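Local atomic coordinates of putative exported protein (Bordetella pertussis Tohama I, PDB entry 2PFY), a protein that binds pyroglutamic acid as an extracytoplasmic solute receptor and probably delivers it to a tripartite ATP-independent periplasmic (TRAP) transporter. Residues V51-G54 with V55-G58; L103-R106 with L107-Q110. All coordinates share one frame; numbering follows the deposited sequence.

Contact 1. Residues V51-G54 with V55-G58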
# COMPACT_ATOMS: atom_id res chain seq x y z
N VAL A 51 10.41 -3.52 -7.49
CA VAL A 51 9.39 -4.33 -8.12
C VAL A 51 9.06 -3.88 -9.55
O VAL A 51 9.05 -4.70 -10.44
CB VAL A 51 8.10 -4.41 -7.27
CG1 VAL A 51 6.96 -5.17 -8.08
CG2 VAL A 51 8.41 -5.15 -5.93
N LYS A 52 8.76 -2.59 -9.76
CA LYS A 52 8.28 -2.19 -11.10
C LYS A 52 9.31 -2.50 -12.17
O LYS A 52 8.99 -3.08 -13.22
CB LYS A 52 7.91 -0.70 -11.15
CG LYS A 52 7.19 -0.36 -12.47
CD LYS A 52 7.31 1.12 -12.79
CE LYS A 52 8.69 1.42 -13.25
NZ LYS A 52 8.63 2.63 -14.13
N ARG A 53 10.55 -2.14 -11.88
CA ARG A 53 11.65 -2.36 -12.81
C ARG A 53 11.90 -3.84 -12.99
O ARG A 53 12.14 -4.27 -14.11
CB ARG A 53 12.90 -1.61 -12.32
CG ARG A 53 14.09 -1.65 -13.23
CD ARG A 53 13.84 -0.74 -14.43
NE ARG A 53 15.09 -0.47 -15.13
CZ ARG A 53 15.18 -0.40 -16.45
NH1 ARG A 53 14.10 -0.62 -17.19
NH2 ARG A 53 16.36 -0.17 -17.03
N GLY A 54 11.80 -4.64 -11.92
CA GLY A 54 11.95 -6.09 -12.04
C GLY A 54 10.87 -6.72 -12.93
O GLY A 54 11.14 -7.66 -13.72
N VAL A 55 9.64 -6.21 -12.82
CA VAL A 55 8.57 -6.70 -13.69
C VAL A 55 8.85 -6.28 -15.15
O VAL A 55 8.74 -7.10 -16.07
CB VAL A 55 7.18 -6.22 -13.23
CG1 VAL A 55 6.06 -6.53 -14.29
CG2 VAL A 55 6.80 -6.80 -11.79
N GLN A 56 9.19 -5.01 -15.37
CA GLN A 56 9.52 -4.51 -16.74
C GLN A 56 10.65 -5.29 -17.41
O GLN A 56 10.58 -5.61 -18.63
CB GLN A 56 10.00 -3.06 -16.65
CG GLN A 56 8.95 -2.04 -16.78
CD GLN A 56 9.52 -0.63 -16.91
OE1 GLN A 56 10.63 -0.35 -16.45
NE2 GLN A 56 8.76 0.26 -17.52
N GLN A 57 11.70 -5.59 -16.62
CA GLN A 57 12.88 -6.30 -17.11
C GLN A 57 12.79 -7.83 -17.14
O GLN A 57 13.73 -8.49 -17.60
CB GLN A 57 14.12 -5.87 -16.32
CG GLN A 57 14.47 -4.38 -16.45
CD GLN A 57 15.81 -4.08 -15.80
OE1 GLN A 57 15.94 -4.12 -14.59
NE2 GLN A 57 16.83 -3.83 -16.61
N GLY A 58 11.69 -8.40 -16.63
CA GLY A 58 11.53 -9.85 -16.64
C GLY A 58 12.31 -10.60 -15.56
O GLY A 58 12.60 -11.78 -15.70
O HOH W 1 11.37 1.90 -15.24

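Contact 2. Residues L103-R106 with L107-Q110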
# COMPACT_ATOMS: atom_id res chain seq x y z
N LEU A 103 -4.06 4.80 -13.96
CA LEU A 103 -2.88 3.99 -13.66
C LEU A 103 -2.65 2.90 -14.72
O LEU A 103 -1.53 2.60 -15.06
CB LEU A 103 -3.01 3.32 -12.28
CG LEU A 103 -3.24 4.22 -11.05
CD1 LEU A 103 -2.91 3.47 -9.75
CD2 LEU A 103 -2.43 5.52 -11.08
N ALA A 104 -3.73 2.29 -15.19
CA ALA A 104 -3.66 1.19 -16.13
C ALA A 104 -3.11 1.71 -17.46
O ALA A 104 -2.30 1.03 -18.15
CB ALA A 104 -5.06 0.54 -16.29
N GLN A 105 -3.51 2.93 -17.80
CA GLN A 105 -3.01 3.57 -19.00
C GLN A 105 -1.56 3.98 -18.86
O GLN A 105 -0.77 3.68 -19.76
CB GLN A 105 -3.92 4.72 -19.43
CG GLN A 105 -5.23 4.20 -20.07
CD GLN A 105 -5.03 2.92 -20.95
OE1 GLN A 105 -4.25 2.92 -21.93
NE2 GLN A 105 -5.73 1.84 -20.59
N ARG A 106 -1.20 4.59 -17.73
CA ARG A 106 0.20 4.97 -17.49
C ARG A 106 1.12 3.75 -17.46
O ARG A 106 2.26 3.81 -17.92
CB ARG A 106 0.38 5.81 -16.21
CG ARG A 106 -0.31 7.20 -16.22
CD ARG A 106 0.44 8.27 -17.07
NE ARG A 106 -0.31 9.53 -17.17
CZ ARG A 106 -0.10 10.62 -16.44
NH1 ARG A 106 0.86 10.67 -15.52
NH2 ARG A 106 -0.86 11.69 -16.62
N LEU A 107 0.63 2.64 -16.90
CA LEU A 107 1.43 1.41 -16.87
C LEU A 107 1.57 0.75 -18.25
O LEU A 107 2.63 0.24 -18.60
CB LEU A 107 0.84 0.41 -15.87
CG LEU A 107 0.98 0.76 -14.38
CD1 LEU A 107 0.12 -0.21 -13.62
CD2 LEU A 107 2.44 0.74 -13.87
N ASP A 108 0.49 0.75 -19.02
CA ASP A 108 0.51 0.14 -20.36
C ASP A 108 1.61 0.80 -21.23
O ASP A 108 2.34 0.11 -21.94
CB ASP A 108 -0.88 0.25 -21.01
CG ASP A 108 -0.90 -0.26 -22.44
OD1 ASP A 108 -0.91 -1.48 -22.63
OD2 ASP A 108 -0.93 0.57 -23.36
N LYS A 109 1.75 2.12 -21.14
CA LYS A 109 2.78 2.86 -21.87
C LYS A 109 4.19 2.42 -21.44
O LYS A 109 5.16 2.65 -22.14
CB LYS A 109 2.61 4.37 -21.67
CG LYS A 109 1.46 4.98 -22.47
CD LYS A 109 0.92 6.25 -21.79
CE LYS A 109 -0.62 6.40 -21.98
NZ LYS A 109 -1.35 7.01 -20.79
N GLN A 110 4.28 1.77 -20.29
CA GLN A 110 5.57 1.31 -19.78
C GLN A 110 5.80 -0.19 -19.99
O GLN A 110 6.76 -0.74 -19.43
CB GLN A 110 5.70 1.63 -18.29
CG GLN A 110 5.78 3.09 -17.98
CD GLN A 110 6.76 3.36 -16.88
OE1 GLN A 110 7.97 3.12 -17.02
NE2 GLN A 110 6.26 3.87 -15.77

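Contact 1. Residues V51-G54 with V55-G58
V51 and V55 lie side by side on the buried flank of a two-turn helix and point the same way, V51 CG1 standing 4.1 Å from V55 CG2. Because that second methyl of V55 is turned beside its own backbone N, it also reaches back over the preceding turn, 3.4 Å from V51 O. L46 and V60 press on the two valines from adjoining loops, so the side chains here are buried and apolar, while V55 O is met by a hydrogen bond from N214 ND2. The backbone beneath is regular: V55 N, Q56 N and Q57 N donate to V51 O, K52 O and R53 O, and the bond from Q56 N is nearly straight at 171°.

Helix 51-57 follows strand 35-40 and leads into strand 62-66 of the five-stranded sheet in this DctP-family receptor. It stops in a Schellman motif, in which G58 adopts positive phi and its N bonds to V55 O at 3.3 Å.

On the solvent side, R53 and Q57 are exposed and meet more loosely. The R53 chain bends at chi2 (73°), which lays its guanidinium flat against the Q57 amide: the planes are 2° apart, and Q57 CD sits 3.7 Å above the guanidinium centre. This is a stack of flat groups, with Q57 OE1 lying instead over the aliphatic R53 CG. Q56 OE1 approaches the same guanidinium at its edge, 3.6 Å from R53 NH1, with its amide turned steeply across. K52 and Q56, partly exposed and touching I112 of strand 112-119, run alongside each other and share a water, which accepts from K52 NZ and donates to Q56 OE1 at 2.7 Å. Q110 holds both chains: its side-chain oxygen accepts from K52 NZ and its main-chain oxygen from Q56 NE2.

Contact 2. Residues L103-R106 with L107-Q110
L107 lays its side chain over the main-chain oxygen of L103, with L107 CG 3.2 Å from L103 O, while the same oxygen accepts the bond from L107 N. The leucine's CG stands beside its own backbone N (chi1 -71°), which carries the branch back along the helix toward L103. One turn's worth of such bonds follows: D108 N donates to A104 O, and K109 N to Q105 O over a longer 3.3 Å. Q110 N then turns back to L107 O at 2.8 Å.

K109 illustrates how a long chain can fold back on its own helix. Bent at chi3 and chi4, it runs over the carbonyl of Q105, bringing CE and NZ each to 3.5 Å from Q105 O and NZ to 3.7 Å from Q105 CB. The curl leaves K109 NZ 4.5 Å from R106 NE, a proximity of like charges that is probably eased because the R106 guanidinium is engaged by two carboxylates, D74 at NH1 and D291 at NH2. On another side of the turn, D108 CB packs against A104 O, and its carboxylate forms a salt bridge with K215.

This is the C-terminal end of the long helix 89-108, just before the chain enters strand 112-119. L103, A104 and L107 pack against L114 of that strand; L107 also meets I112, F77 of a loop, and F210 and I212 of the neighbouring strand 208-214, which seats the helix end on the five-stranded sheet.

Contact 1 spans an entire short helix and its Schellman end, contact 2 the last turns of the long helix 89-108; their centres are 14 Å apart. Both are partly buried, with V51 and V55 or L103 and L107 as their buried side chains. They differ in chemistry at the surface: 51-58 displays a neutral amide against a guanidinium, whereas in 103-110 salt bridges hold R106 and D108 to residues far off in sequence. I112 of strand 112-119 is shared, touching the partly exposed K52 and Q56 and the buried L107. Q110, from contact 2, bridges directly to K52 and Q56 of contact 1.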